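Local coordinates for protein S-adenosylmethionine dependent methyltransferase (Mesorhizobium loti, PDB 3BKW) that probably transfers a methyl group from S-adenosylmethionine to an acceptor substrate, as a class I methyltransferase with a Rossmann-like fold, at residues D170-E175 against R192-T197. Numbering follows the deposited sequence.
Sequences DRYLVE and RTVGTT. With EDO (1,2-ethanediol), chain C.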
ATOM      1  N   ASP A 170      12.075   6.026 -11.985  1.00 27.55           N
ATOM      2  CA  ASP A 170      11.889   7.469 -12.180  1.00 27.57           C
ATOM      3  C   ASP A 170      10.385   7.741 -12.292  1.00 28.24           C
ATOM      4  O   ASP A 170       9.586   6.823 -12.573  1.00 28.82           O
ATOM      5  CB  ASP A 170      12.631   8.025 -13.403  1.00 28.80           C
ATOM      6  CG  ASP A 170      12.028   7.547 -14.708  1.00 28.17           C
ATOM      7  OD1 ASP A 170      12.293   6.406 -15.084  1.00 36.25           O
ATOM      8  OD2 ASP A 170      11.285   8.319 -15.347  1.00 40.46           O
ATOM      9  N   ARG A 171      10.016   8.997 -12.028  1.00 30.21           N
ATOM     10  CA  ARG A 171       8.639   9.495 -12.116  1.00 32.29           C
ATOM     11  C   ARG A 171       7.576   8.635 -11.403  1.00 29.76           C
ATOM     12  O   ARG A 171       6.430   8.567 -11.826  1.00 28.77           O
ATOM     13  CB  ARG A 171       8.292   9.726 -13.600  1.00 35.39           C
ATOM     14  CG  ARG A 171       9.214  10.770 -14.263  1.00 37.18           C
ATOM     15  CD  ARG A 171       8.944  11.023 -15.740  1.00 42.33           C
ATOM     16  NE  ARG A 171       7.656  11.677 -16.020  1.00 52.14           N
ATOM     17  CZ  ARG A 171       6.583  11.146 -16.635  1.00 57.26           C
ATOM     18  NH1 ARG A 171       6.554   9.897 -17.115  1.00 57.34           N
ATOM     19  NH2 ARG A 171       5.500  11.912 -16.799  1.00 58.54           N
ATOM     20  N   TYR A 172       7.955   7.988 -10.302  1.00 28.88           N
ATOM     21  CA  TYR A 172       6.998   7.170  -9.549  1.00 27.50           C
ATOM     22  C   TYR A 172       5.780   7.955  -9.091  1.00 27.58           C
ATOM     23  O   TYR A 172       4.663   7.414  -9.080  1.00 28.74           O
ATOM     24  CB  TYR A 172       7.676   6.522  -8.351  1.00 28.18           C
ATOM     25  CG  TYR A 172       6.804   5.570  -7.546  1.00 29.34           C
ATOM     26  CD1 TYR A 172       6.740   4.207  -7.863  1.00 27.39           C
ATOM     27  CD2 TYR A 172       6.081   6.031  -6.446  1.00 27.81           C
ATOM     28  CE1 TYR A 172       5.970   3.327  -7.093  1.00 26.77           C
ATOM     29  CE2 TYR A 172       5.310   5.168  -5.666  1.00 29.84           C
ATOM     30  CZ  TYR A 172       5.254   3.811  -5.993  1.00 27.09           C
ATOM     31  OH  TYR A 172       4.490   2.953  -5.235  1.00 28.95           O
ATOM     32  N   LEU A 173       5.975   9.230  -8.739  1.00 29.74           N
ATOM     33  CA  LEU A 173       4.865  10.069  -8.270  1.00 29.66           C
ATOM     34  C   LEU A 173       4.156  10.851  -9.372  1.00 32.33           C
ATOM     35  O   LEU A 173       3.212  11.617  -9.076  1.00 34.75           O
ATOM     36  CB  LEU A 173       5.322  10.997  -7.140  1.00 29.84           C
ATOM     37  CG  LEU A 173       5.760  10.393  -5.797  1.00 32.24           C
ATOM     38  CD1 LEU A 173       4.675   9.464  -5.229  1.00 35.59           C
ATOM     39  CD2 LEU A 173       7.103   9.681  -5.837  1.00 40.46           C
ATOM     40  N   VAL A 174       4.578  10.660 -10.631  1.00 28.78           N
ATOM     41  CA  VAL A 174       3.953  11.334 -11.769  1.00 29.45           C
ATOM     42  C   VAL A 174       3.009  10.309 -12.373  1.00 29.06           C
ATOM     43  O   VAL A 174       3.435   9.409 -13.086  1.00 31.61           O
ATOM     44  CB  VAL A 174       4.974  11.823 -12.807  1.00 30.22           C
ATOM     45  CG1 VAL A 174       4.258  12.592 -13.916  1.00 33.63           C
ATOM     46  CG2 VAL A 174       6.016  12.677 -12.140  1.00 32.45           C
ATOM     47  N   GLU A 175       1.719  10.449 -12.089  1.00 29.68           N
ATOM     48  CA  GLU A 175       0.720   9.487 -12.537  1.00 31.03           C
ATOM     49  C   GLU A 175       0.233   9.820 -13.916  1.00 31.57           C
ATOM     50  O   GLU A 175       0.285  10.982 -14.339  1.00 31.17           O
ATOM     51  CB  GLU A 175      -0.419   9.411 -11.533  1.00 31.26           C
ATOM     52  CG  GLU A 175       0.030   8.836 -10.198  1.00 28.90           C
ATOM     53  CD  GLU A 175      -1.068   8.764  -9.165  1.00 34.15           C
ATOM     54  OE1 GLU A 175      -1.972   9.642  -9.148  1.00 38.43           O
ATOM     55  OE2 GLU A 175      -1.023   7.828  -8.355  1.00 33.17           O
ATOM     56  N   ARG A 192      -0.501   4.411 -11.537  1.00 28.63           N
ATOM     57  CA  ARG A 192      -1.124   4.957 -10.336  1.00 28.23           C
ATOM     58  C   ARG A 192      -0.356   4.353  -9.182  1.00 27.67           C
ATOM     59  O   ARG A 192      -0.092   3.141  -9.192  1.00 28.36           O
ATOM     60  CB  ARG A 192      -2.596   4.559 -10.233  1.00 28.72           C
ATOM     61  CG  ARG A 192      -3.516   5.304 -11.197  1.00 29.65           C
ATOM     62  CD  ARG A 192      -4.956   4.806 -11.118  1.00 30.47           C
ATOM     63  NE  ARG A 192      -5.167   3.533 -11.829  1.00 31.08           N
ATOM     64  CZ  ARG A 192      -5.734   3.370 -13.038  1.00 27.17           C
ATOM     65  NH1 ARG A 192      -6.239   4.388 -13.735  1.00 28.64           N
ATOM     66  NH2 ARG A 192      -5.856   2.130 -13.518  1.00 28.47           N
ATOM     67  N   THR A 193      -0.055   5.171  -8.173  1.00 27.37           N
ATOM     68  CA  THR A 193       0.686   4.692  -7.001  1.00 27.67           C
ATOM     69  C   THR A 193      -0.210   3.747  -6.175  1.00 27.18           C
ATOM     70  O   THR A 193      -1.434   3.722  -6.355  1.00 27.86           O
ATOM     71  CB  THR A 193       1.146   5.882  -6.121  1.00 29.95           C
ATOM     72  OG1 THR A 193       0.001   6.518  -5.542  1.00 30.78           O
ATOM     73  CG2 THR A 193       1.993   6.915  -6.925  1.00 28.48           C
ATOM     74  N   VAL A 194       0.396   2.975  -5.272  1.00 28.05           N
ATOM     75  CA  VAL A 194      -0.368   2.081  -4.377  1.00 28.25           C
ATOM     76  C   VAL A 194      -1.395   2.913  -3.584  1.00 28.00           C
ATOM     77  O   VAL A 194      -2.557   2.537  -3.479  1.00 27.98           O
ATOM     78  CB  VAL A 194       0.539   1.286  -3.390  1.00 28.75           C
ATOM     79  CG1 VAL A 194      -0.303   0.371  -2.478  1.00 30.02           C
ATOM     80  CG2 VAL A 194       1.601   0.456  -4.134  1.00 28.59           C
ATOM     81  N   GLY A 195      -0.968   4.047  -3.030  1.00 29.05           N
ATOM     82  CA  GLY A 195      -1.886   4.922  -2.278  1.00 28.33           C
ATOM     83  C   GLY A 195      -3.071   5.386  -3.099  1.00 28.19           C
ATOM     84  O   GLY A 195      -4.198   5.349  -2.626  1.00 28.58           O
ATOM     85  N   THR A 196      -2.819   5.798  -4.337  1.00 27.11           N
ATOM     86  CA  THR A 196      -3.905   6.240  -5.221  1.00 25.23           C
ATOM     87  C   THR A 196      -4.932   5.123  -5.426  1.00 26.39           C
ATOM     88  O   THR A 196      -6.125   5.341  -5.331  1.00 27.28           O
ATOM     89  CB  THR A 196      -3.351   6.720  -6.557  1.00 27.73           C
ATOM     90  OG1 THR A 196      -2.586   7.919  -6.336  1.00 30.43           O
ATOM     91  CG2 THR A 196      -4.481   6.996  -7.574  1.00 28.96           C
ATOM     92  N   THR A 197      -4.460   3.917  -5.718  1.00 26.59           N
ATOM     93  CA  THR A 197      -5.348   2.770  -5.912  1.00 26.62           C
ATOM     94  C   THR A 197      -6.174   2.472  -4.675  1.00 26.57           C
ATOM     95  O   THR A 197      -7.381   2.276  -4.755  1.00 27.03           O
ATOM     96  CB  THR A 197      -4.519   1.530  -6.312  1.00 28.44           C
ATOM     97  OG1 THR A 197      -3.895   1.803  -7.564  1.00 28.87           O
ATOM     98  CG2 THR A 197      -5.345   0.225  -6.386  1.00 27.43           C
TER
HETATM   99  C1  EDO C 243      -4.263   0.216 -10.566  1.00 22.54           C
HETATM  100  O1  EDO C 243      -4.871   1.411 -10.028  1.00 23.12           O
HETATM  101  C2  EDO C 243      -2.918   0.514 -11.248  1.00 26.24           C
HETATM  102  O2  EDO C 243      -3.084   1.059 -12.555  1.00 25.30           O
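Glu175 and Arg192 bring their backbones to 5.4 Å between CA atoms, where the turn-containing loop 170-175 meets the residues that lead into helix 194-203, Thr193 standing at its N-cap. The pairing illustrates how a carboxylate at the foot of the antiparallel pair 176-178/189-191 can join the capping of the helix that follows, which leads into the outermost strand 207-213 of the Rossmann-like sheet. The Glu175 chain runs extended beyond CG (chi2 179°) and delivers OE2 to the helix start. There Thr193 N donates to OE2 at 2.8 Å in a nearly straight bond (174°), arriving on the anti side of the carboxylate. Thr196 OG1 takes the syn lone pair of the same OE2 at 2.6 Å, so two firm bonds fix this oxygen; Thr193 OG1 adds at most a weak third. The helix N-terminus would probably stabilise the negative charge. The methyl CG2 of Thr193 lies 3.5 Å from Tyr172 O and also touches Leu173 CD1 and, obliquely, the Tyr172 ring. The hydroxyl of Tyr172 looks beyond the chain, hydrogen-bonding Glu213 of the second subunit, which also receives Gly195 N; the contact thus forms part of the dimer interface. Arg192 touches Glu175 through CA and CB, while its guanidinium reaches Val120 O. Replacing Arg192 with alanine removes the guanidinium, and Val120 O would probably be left without that partner. A bound ethanediol, probably from the crystallisation liquor, has its O1 between Arg192 NE at 2.8 Å and Thr197 OG1 at 2.7 Å.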